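Local atomic coordinates of esterase YbfF (Escherichia coli, PDB entry 3BF7), a protein that probably hydrolyses ester substrates, as an esterase of the alpha/beta hydrolase fold with a helical cap over its core. Residues Asp70-Leu75 / Ala100-Arg105; Asn44-Asp49 / Asp76-Asp81; Gln143-Ile148 / Phe161-Phe166. The protein carries 1 engineered substitution. One frame throughout, in Å; residues are numbered along the deposited sequence.

Contact 1: Asp70-Leu75 / Ala100-Arg105; sequences DLVDTL and ALAPDR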
loop_
_atom_site.group_PDB
_atom_site.type_symbol
_atom_site.label_atom_id
_atom_site.label_comp_id
_atom_site.label_asym_id
_atom_site.label_seq_id
_atom_site.Cartn_x
_atom_site.Cartn_y
_atom_site.Cartn_z
ATOM N N ASP A 70 -11.972 -2.265 6.904
ATOM C CA ASP A 70 -12.276 -2.726 5.552
ATOM C C ASP A 70 -11.572 -4.061 5.310
ATOM O O ASP A 70 -12.121 -4.951 4.664
ATOM C CB ASP A 70 -11.790 -1.723 4.501
ATOM C CG ASP A 70 -12.575 -0.425 4.500
ATOM O OD1 ASP A 70 -12.100 0.526 3.846
ATOM O OD2 ASP A 70 -13.655 -0.348 5.130
ATOM N N LEU A 71 -10.347 -4.188 5.814
ATOM C CA LEU A 71 -9.597 -5.424 5.642
ATOM C C LEU A 71 -10.294 -6.557 6.392
ATOM O O LEU A 71 -10.391 -7.673 5.885
ATOM C CB LEU A 71 -8.148 -5.244 6.123
ATOM C CG LEU A 71 -7.314 -4.233 5.314
ATOM C CD1 LEU A 71 -5.924 -4.098 5.917
ATOM C CD2 LEU A 71 -7.215 -4.680 3.861
ATOM N N VAL A 72 -10.791 -6.275 7.594
ATOM C CA VAL A 72 -11.504 -7.292 8.363
ATOM C C VAL A 72 -12.781 -7.702 7.624
ATOM O O VAL A 72 -13.077 -8.890 7.492
ATOM C CB VAL A 72 -11.895 -6.777 9.768
ATOM C CG1 VAL A 72 -12.747 -7.817 10.486
ATOM C CG2 VAL A 72 -10.646 -6.482 10.580
ATOM N N ASP A 73 -13.532 -6.719 7.136
ATOM C CA ASP A 73 -14.770 -7.003 6.417
ATOM C C ASP A 73 -14.503 -7.824 5.165
ATOM O O ASP A 73 -15.312 -8.673 4.780
ATOM C CB ASP A 73 -15.482 -5.710 6.017
ATOM C CG ASP A 73 -15.997 -4.930 7.207
ATOM O OD1 ASP A 73 -16.253 -5.544 8.262
ATOM O OD2 ASP A 73 -16.163 -3.701 7.076
ATOM N N THR A 74 -13.369 -7.563 4.528
ATOM C CA THR A 74 -12.996 -8.273 3.317
ATOM C C THR A 74 -12.625 -9.718 3.649
ATOM O O THR A 74 -13.006 -10.643 2.927
ATOM C CB THR A 74 -11.842 -7.542 2.601
ATOM O OG1 THR A 74 -12.287 -6.235 2.215
ATOM C CG2 THR A 74 -11.399 -8.306 1.361
ATOM N N LEU A 75 -11.898 -9.919 4.746
ATOM C CA LEU A 75 -11.534 -11.272 5.161
ATOM C C LEU A 75 -12.804 -12.048 5.503
ATOM O O LEU A 75 -12.934 -13.221 5.157
ATOM C CB LEU A 75 -10.621 -11.255 6.392
ATOM C CG LEU A 75 -9.173 -10.776 6.267
ATOM C CD1 LEU A 75 -8.488 -10.942 7.617
ATOM C CD2 LEU A 75 -8.437 -11.571 5.199
ATOM N N ALA A 100 -3.861 -3.309 15.641
ATOM C CA ALA A 100 -4.505 -2.744 16.820
ATOM C C ALA A 100 -5.993 -3.071 16.855
ATOM O O ALA A 100 -6.573 -3.249 17.926
ATOM C CB ALA A 100 -4.304 -1.232 16.849
ATOM N N LEU A 101 -6.605 -3.165 15.680
ATOM C CA LEU A 101 -8.033 -3.440 15.585
ATOM C C LEU A 101 -8.414 -4.913 15.712
ATOM O O LEU A 101 -9.338 -5.252 16.455
ATOM C CB LEU A 101 -8.581 -2.887 14.263
ATOM C CG LEU A 101 -10.101 -2.951 14.093
ATOM C CD1 LEU A 101 -10.766 -2.072 15.142
ATOM C CD2 LEU A 101 -10.482 -2.489 12.697
ATOM N N ALA A 102 -7.711 -5.782 14.992
ATOM C CA ALA A 102 -8.013 -7.212 15.021
ATOM C C ALA A 102 -6.745 -8.037 14.840
ATOM O O ALA A 102 -6.557 -8.694 13.816
ATOM C CB ALA A 102 -9.017 -7.547 13.925
ATOM N N PRO A 103 -5.863 -8.028 15.848
ATOM C CA PRO A 103 -4.606 -8.781 15.779
ATOM C C PRO A 103 -4.734 -10.270 15.469
ATOM O O PRO A 103 -3.858 -10.846 14.823
ATOM C CB PRO A 103 -3.972 -8.521 17.147
ATOM C CG PRO A 103 -5.160 -8.308 18.039
ATOM C CD PRO A 103 -6.047 -7.436 17.185
ATOM N N ASP A 104 -5.818 -10.892 15.917
ATOM C CA ASP A 104 -6.007 -12.319 15.677
ATOM C C ASP A 104 -6.255 -12.667 14.211
ATOM O O ASP A 104 -6.226 -13.840 13.834
ATOM C CB ASP A 104 -7.155 -12.857 16.537
ATOM C CG ASP A 104 -6.880 -12.723 18.024
ATOM O OD1 ASP A 104 -5.733 -12.984 18.443
ATOM O OD2 ASP A 104 -7.812 -12.367 18.775
ATOM N N ARG A 105 -6.493 -11.655 13.383
ATOM C CA ARG A 105 -6.744 -11.895 11.966
ATOM C C ARG A 105 -5.467 -11.776 11.135
ATOM O O ARG A 105 -5.490 -11.977 9.920
ATOM C CB ARG A 105 -7.796 -10.913 11.435
ATOM C CG ARG A 105 -9.112 -10.904 12.218
ATOM C CD ARG A 105 -9.758 -12.287 12.288
ATOM N NE ARG A 105 -10.290 -12.740 11.004
ATOM C CZ ARG A 105 -11.437 -12.327 10.473
ATOM N NH1 ARG A 105 -12.190 -11.441 11.109
ATOM N NH2 ARG A 105 -11.838 -12.808 9.304
#
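Val72 and Ala102 face each other at the closest backbone approach of the two segments, and the methyl Val72 CG2 lies 3.9 Å from Ala102 CB. The other valine methyl serves a different partner. CG1 stands anti to the backbone N (chi1 175°) and reaches Arg105, whose side chain crosses that of the valine at about a right angle.

The second kind is hydrocarbon against guanidinium. Leu75 and Arg105 lie alongside with their chains running in opposite senses: Leu75 CB comes within 3.5 Å of Arg105 NH2, while Leu75 CD1 runs back to 3.9 Å from Arg105 CB and sits over one face of the guanidinium. Val72 CG1 approaches the same group obliquely, 3.7 Å from Arg105 NH1. Bends at chi2 and chi3 turn the arginine so that its guanidinium lies against the side of the helix, beside Val72 and Leu75.

In the alpha/beta hydrolase fold both helices flank the central sheet, helix 64-78 leading into strand 83-88 and helix 90-101 into strand 106-112; the contact joins the former helix to the exit of the latter, where Ala102 is the first residue to leave helical geometry.

Polar bonds lie around this contact, and no hydrogen bond crosses it. Arg105 directs NE to the carbonyl of Asp81 and NH2 to that of Ile80, with a salt bridge from NH2 to Asp76. Within the helix, Asp70 O receives Thr74 OG1 at 2.8 Å and Thr74 N at 2.9 Å from opposite faces of its carbonyl plane, the hydroxyl lying 33° out of that plane. In the second segment Arg105 N bonds to Ala102 O.

Contact 2: Asn44-Asp49 / Asp76-Asp81; sequences NIIQVD and DALQID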
loop_
_atom_site.group_PDB
_atom_site.type_symbol
_atom_site.label_atom_id
_atom_site.label_comp_id
_atom_site.label_asym_id
_atom_site.label_seq_id
_atom_site.Cartn_x
_atom_site.Cartn_y
_atom_site.Cartn_z
ATOM N N ASN A 44 -2.273 -18.527 -1.359
ATOM C CA ASN A 44 -3.478 -18.009 -1.984
ATOM C C ASN A 44 -3.208 -16.512 -1.860
ATOM O O ASN A 44 -2.671 -16.062 -0.842
ATOM C CB ASN A 44 -4.738 -18.368 -1.195
ATOM C CG ASN A 44 -5.160 -19.807 -1.394
ATOM O OD1 ASN A 44 -4.770 -20.451 -2.368
ATOM N ND2 ASN A 44 -5.978 -20.314 -0.481
ATOM N N ILE A 45 -3.553 -15.750 -2.889
ATOM C CA ILE A 45 -3.314 -14.313 -2.883
ATOM C C ILE A 45 -4.600 -13.516 -3.010
ATOM O O ILE A 45 -5.522 -13.913 -3.726
ATOM C CB ILE A 45 -2.397 -13.900 -4.060
ATOM C CG1 ILE A 45 -1.067 -14.654 -3.988
ATOM C CG2 ILE A 45 -2.180 -12.393 -4.049
ATOM C CD1 ILE A 45 -0.261 -14.377 -2.746
ATOM N N ILE A 46 -4.654 -12.392 -2.303
ATOM C CA ILE A 46 -5.795 -11.490 -2.367
ATOM C C ILE A 46 -5.239 -10.082 -2.561
ATOM O O ILE A 46 -4.555 -9.547 -1.683
ATOM C CB ILE A 46 -6.649 -11.503 -1.074
ATOM C CG1 ILE A 46 -7.204 -12.906 -0.808
ATOM C CG2 ILE A 46 -7.797 -10.504 -1.207
ATOM C CD1 ILE A 46 -6.222 -13.842 -0.140
ATOM N N GLN A 47 -5.503 -9.498 -3.723
ATOM C CA GLN A 47 -5.059 -8.142 -4.023
ATOM C C GLN A 47 -6.281 -7.248 -3.866
ATOM O O GLN A 47 -7.294 -7.465 -4.528
ATOM C CB GLN A 47 -4.523 -8.062 -5.453
ATOM C CG GLN A 47 -3.207 -8.805 -5.653
ATOM C CD GLN A 47 -2.858 -9.014 -7.113
ATOM O OE1 GLN A 47 -2.883 -10.140 -7.612
ATOM N NE2 GLN A 47 -2.531 -7.932 -7.807
ATOM N N VAL A 48 -6.200 -6.246 -2.999
ATOM C CA VAL A 48 -7.341 -5.371 -2.773
ATOM C C VAL A 48 -7.179 -3.960 -3.305
ATOM O O VAL A 48 -6.063 -3.460 -3.479
ATOM C CB VAL A 48 -7.653 -5.219 -1.252
ATOM C CG1 VAL A 48 -7.659 -6.571 -0.578
ATOM C CG2 VAL A 48 -6.634 -4.288 -0.585
ATOM N N ASP A 49 -8.317 -3.333 -3.582
ATOM C CA ASP A 49 -8.338 -1.928 -3.955
ATOM C C ASP A 49 -8.745 -1.278 -2.630
ATOM O O ASP A 49 -9.765 -1.643 -2.038
ATOM C CB ASP A 49 -9.423 -1.604 -4.990
ATOM C CG ASP A 49 -8.939 -1.720 -6.426
ATOM O OD1 ASP A 49 -7.735 -1.496 -6.691
ATOM O OD2 ASP A 49 -9.789 -2.009 -7.299
ATOM N N ASP A 76 -13.736 -11.393 6.192
ATOM C CA ASP A 76 -14.989 -12.044 6.565
ATOM C C ASP A 76 -15.767 -12.453 5.318
ATOM O O ASP A 76 -16.353 -13.536 5.266
ATOM C CB ASP A 76 -15.860 -11.114 7.421
ATOM C CG ASP A 76 -15.330 -10.942 8.836
ATOM O OD1 ASP A 76 -14.483 -11.749 9.271
ATOM O OD2 ASP A 76 -15.779 -10.003 9.526
ATOM N N ALA A 77 -15.763 -11.585 4.312
ATOM C CA ALA A 77 -16.469 -11.848 3.065
ATOM C C ALA A 77 -15.912 -13.072 2.348
ATOM O O ALA A 77 -16.649 -13.796 1.675
ATOM C CB ALA A 77 -16.384 -10.630 2.156
ATOM N N LEU A 78 -14.609 -13.299 2.489
ATOM C CA LEU A 78 -13.954 -14.433 1.845
ATOM C C LEU A 78 -13.820 -15.618 2.791
ATOM O O LEU A 78 -13.277 -16.659 2.421
ATOM C CB LEU A 78 -12.567 -14.024 1.345
ATOM C CG LEU A 78 -12.537 -12.879 0.323
ATOM C CD1 LEU A 78 -11.096 -12.591 -0.066
ATOM C CD2 LEU A 78 -13.357 -13.263 -0.906
ATOM N N GLN A 79 -14.326 -15.454 4.008
ATOM C CA GLN A 79 -14.276 -16.499 5.024
ATOM C C GLN A 79 -12.850 -16.940 5.347
ATOM O O GLN A 79 -12.558 -18.133 5.431
ATOM C CB GLN A 79 -15.113 -17.705 4.582
ATOM C CG GLN A 79 -16.587 -17.382 4.383
ATOM C CD GLN A 79 -17.419 -18.609 4.069
ATOM O OE1 GLN A 79 -17.171 -19.307 3.086
ATOM N NE2 GLN A 79 -18.415 -18.878 4.905
ATOM N N ILE A 80 -11.968 -15.962 5.528
ATOM C CA ILE A 80 -10.571 -16.213 5.869
ATOM C C ILE A 80 -10.374 -15.817 7.330
ATOM O O ILE A 80 -10.602 -14.666 7.696
ATOM C CB ILE A 80 -9.620 -15.372 4.990
ATOM C CG1 ILE A 80 -9.737 -15.810 3.529
ATOM C CG2 ILE A 80 -8.185 -15.517 5.482
ATOM C CD1 ILE A 80 -8.900 -14.985 2.574
ATOM N N ASP A 81 -9.949 -16.764 8.158
ATOM C CA ASP A 81 -9.747 -16.490 9.577
ATOM C C ASP A 81 -8.509 -15.655 9.877
ATOM O O ASP A 81 -8.546 -14.764 10.724
ATOM C CB ASP A 81 -9.675 -17.800 10.367
ATOM C CG ASP A 81 -10.978 -18.576 10.331
ATOM O OD1 ASP A 81 -12.026 -17.998 10.687
ATOM O OD2 ASP A 81 -10.951 -19.765 9.952
#
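Ile46 meets both Leu78 and Ile80 within a beta-alpha-beta crossover, the connection in which strand 45-48 of the central sheet leads through helix 64-78 to the parallel strand 83-88, passing over strand 19-22. The evidence for a light, purely apolar contact is that no hydrogen bond crosses it, the nearest CA atoms (Ile46 and Leu78) are 9.6 Å apart, and side chains alone bridge the gap.

The two pairs differ in orientation. Ile46 and Leu78 run antiparallel alongside each other, and the leucine methyl CD1 rests against both branches of the isoleucine, 4.0 Å from CG1 and 4.1 Å from CG2. Ile46 and Ile80, by contrast, meet tip to tip, the chain of Ile80 extended at chi2 (177°). The single isoleucine of the strand therefore serves two partners, its forked base taking Leu78 and its end Ile80.

The chain turns back at a Schellman motif: Gln79 has positive phi (59°), with two bonds into the last turn, of which Gln79 N to Asp76 O is weak; Ile80 follows it. Around the contact, Ile5 of the antiparallel edge strand touches Ile46, and Pro18 touches Ile80. The delta methyls Ile46 CD1 and Ile80 CD1 stand 4.0 Å apart.

Contact 3: Gln143-Ile148 / Phe161-Phe166; sequences QQAAAI and FLLKSF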
loop_
_atom_site.group_PDB
_atom_site.type_symbol
_atom_site.label_atom_id
_atom_site.label_comp_id
_atom_site.label_asym_id
_atom_site.label_seq_id
_atom_site.Cartn_x
_atom_site.Cartn_y
_atom_site.Cartn_z
ATOM N N GLN A 143 -1.914 8.662 -23.146
ATOM C CA GLN A 143 -0.864 9.390 -23.848
ATOM C C GLN A 143 -1.121 10.889 -23.740
ATOM O O GLN A 143 -0.205 11.669 -23.477
ATOM C CB GLN A 143 -0.820 8.971 -25.318
ATOM C CG GLN A 143 0.266 9.659 -26.128
ATOM C CD GLN A 143 0.337 9.147 -27.554
ATOM O OE1 GLN A 143 -0.637 9.219 -28.301
ATOM N NE2 GLN A 143 1.495 8.624 -27.937
ATOM N N GLN A 144 -2.372 11.288 -23.942
ATOM C CA GLN A 144 -2.747 12.694 -23.858
ATOM C C GLN A 144 -2.592 13.184 -22.420
ATOM O O GLN A 144 -2.119 14.293 -22.179
ATOM C CB GLN A 144 -4.196 12.886 -24.312
ATOM C CG GLN A 144 -4.467 12.422 -25.734
ATOM C CD GLN A 144 -5.917 12.608 -26.141
ATOM O OE1 GLN A 144 -6.830 12.152 -25.452
ATOM N NE2 GLN A 144 -6.135 13.275 -27.267
ATOM N N ALA A 145 -2.994 12.346 -21.469
ATOM C CA ALA A 145 -2.899 12.691 -20.058
ATOM C C ALA A 145 -1.440 12.849 -19.644
ATOM O O ALA A 145 -1.089 13.776 -18.913
ATOM C CB ALA A 145 -3.573 11.618 -19.212
ATOM N N ALA A 146 -0.593 11.942 -20.118
ATOM C CA ALA A 146 0.826 11.983 -19.789
ATOM C C ALA A 146 1.464 13.305 -20.208
ATOM O O ALA A 146 2.267 13.875 -19.471
ATOM C CB ALA A 146 1.550 10.820 -20.455
ATOM N N ALA A 147 1.102 13.789 -21.393
ATOM C CA ALA A 147 1.648 15.042 -21.906
ATOM C C ALA A 147 1.365 16.193 -20.949
ATOM O O ALA A 147 2.216 17.052 -20.722
ATOM C CB ALA A 147 1.060 15.345 -23.282
ATOM N N ILE A 148 0.163 16.205 -20.385
ATOM C CA ILE A 148 -0.226 17.251 -19.449
ATOM C C ILE A 148 0.498 17.096 -18.118
ATOM O O ILE A 148 0.996 18.070 -17.553
ATOM C CB ILE A 148 -1.745 17.223 -19.194
ATOM C CG1 ILE A 148 -2.484 17.553 -20.490
ATOM C CG2 ILE A 148 -2.115 18.205 -18.090
ATOM C CD1 ILE A 148 -3.977 17.452 -20.376
ATOM N N PHE A 161 2.728 5.460 -13.058
ATOM C CA PHE A 161 2.052 4.799 -11.948
ATOM C C PHE A 161 0.650 5.390 -11.804
ATOM O O PHE A 161 -0.339 4.661 -11.725
ATOM C CB PHE A 161 2.855 5.006 -10.660
ATOM C CG PHE A 161 2.047 4.856 -9.403
ATOM C CD1 PHE A 161 1.510 3.624 -9.036
ATOM C CD2 PHE A 161 1.817 5.958 -8.586
ATOM C CE1 PHE A 161 0.754 3.499 -7.870
ATOM C CE2 PHE A 161 1.064 5.842 -7.421
ATOM C CZ PHE A 161 0.532 4.609 -7.063
ATOM N N LEU A 162 0.567 6.715 -11.780
ATOM C CA LEU A 162 -0.718 7.388 -11.651
ATOM C C LEU A 162 -1.646 7.054 -12.812
ATOM O O LEU A 162 -2.840 6.826 -12.615
ATOM C CB LEU A 162 -0.511 8.904 -11.576
ATOM C CG LEU A 162 0.241 9.406 -10.339
ATOM C CD1 LEU A 162 0.567 10.881 -10.503
ATOM C CD2 LEU A 162 -0.597 9.170 -9.090
ATOM N N LEU A 163 -1.093 7.014 -14.020
ATOM C CA LEU A 163 -1.887 6.730 -15.207
ATOM C C LEU A 163 -2.517 5.341 -15.227
ATOM O O LEU A 163 -3.447 5.094 -15.998
ATOM C CB LEU A 163 -1.049 6.962 -16.467
ATOM C CG LEU A 163 -0.758 8.441 -16.746
ATOM C CD1 LEU A 163 0.185 8.568 -17.933
ATOM C CD2 LEU A 163 -2.064 9.177 -17.021
ATOM N N LYS A 164 -2.027 4.433 -14.390
ATOM C CA LYS A 164 -2.616 3.102 -14.324
ATOM C C LYS A 164 -4.065 3.267 -13.870
ATOM O O LYS A 164 -4.910 2.412 -14.137
ATOM C CB LYS A 164 -1.863 2.222 -13.325
ATOM C CG LYS A 164 -0.445 1.861 -13.740
ATOM C CD LYS A 164 -0.433 0.972 -14.969
ATOM C CE LYS A 164 0.976 0.494 -15.285
ATOM N NZ LYS A 164 0.981 -0.490 -16.403
ATOM N N SER A 165 -4.343 4.377 -13.187
ATOM C CA SER A 165 -5.682 4.663 -12.691
ATOM C C SER A 165 -6.471 5.618 -13.585
ATOM O O SER A 165 -7.531 6.103 -13.194
ATOM C CB SER A 165 -5.606 5.229 -11.270
ATOM O OG SER A 165 -5.241 4.223 -10.343
ATOM N N PHE A 166 -5.953 5.898 -14.778
ATOM C CA PHE A 166 -6.652 6.776 -15.708
ATOM C C PHE A 166 -7.294 5.869 -16.751
ATOM O O PHE A 166 -6.604 5.290 -17.588
ATOM C CB PHE A 166 -5.680 7.749 -16.383
ATOM C CG PHE A 166 -6.361 8.843 -17.159
ATOM C CD1 PHE A 166 -7.147 9.786 -16.506
ATOM C CD2 PHE A 166 -6.232 8.921 -18.541
ATOM C CE1 PHE A 166 -7.797 10.793 -17.216
ATOM C CE2 PHE A 166 -6.879 9.926 -19.263
ATOM C CZ PHE A 166 -7.662 10.863 -18.598
#
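Phe166 N donates to Leu163 O at 2.9 Å, matched by Ser165 N to Leu162 O, and it closes the type I turn that places both side chains against Ala145. The turn runs from Leu163 to Phe166 and brings an isobutyl group and an aromatic ring to the same small methyl.

Ala145 CB is the shared point. It lies 3.6 Å from Leu163 CD2 and also stands over one face of the Phe166 ring, 4.1 Å from the centroid and 27° off the ring normal, which meets the geometry of a CH-pi contact. That displacement from the normal agrees with its nearest ring atoms, Phe166 CE2 (3.7 Å) and CD2. Phe166 reaches the methyl with CG anti to the backbone N (chi1 -169°). The two branches of Leu163 divide their work: CD2 takes Ala145, whereas CD1 comes 3.6 Å from Ala146 CB and also near Ala146 CA. Leucine thus bridges two successive alanines of helix 142-149.

Helices 142-149 and 156-163 fall in the chain between strands 106-112 and 198-201, consistent with their belonging to the helical cap. Val134 of helix 125-136 touches both Ala145 and Phe166, and the ring of Trp171 meets that of Phe166 with planes about 55° apart. Arg142 NE bonds to Phe166 O, a polar tie beside the apolar seam.

No hydrogen bond spans the two segments, and all four touching residues are buried. Their attraction is therefore one of dispersion and CH-pi contact, and the alanine methyls, being short, permit a backbone approach of 7.5 Å between the CA atoms of Ala146 and Leu163.

How the contacts relate
From the N terminus, strand 45-48 comes first, then helix 64-78, which carries 70-75 of contact 1 and the start of 76-81 of contact 2. Contact 2 closes the loop from 44-49 to 76-81; contact 1 opens inside it at 70-75 and closes later, at 100-105, so the two cross along the chain. They also meet in space, their centres 10 Å apart, where Arg105 hydrogen-bonds to the carbonyls of Ile80 and Asp81. Together they tie helix 64-78 to the sheet and to the end of helix 90-101. Contact 3 follows in series, a short local loop whose centre is 33 Å from that of contact 1, on the opposite side of the chain's centre, probably in the cap.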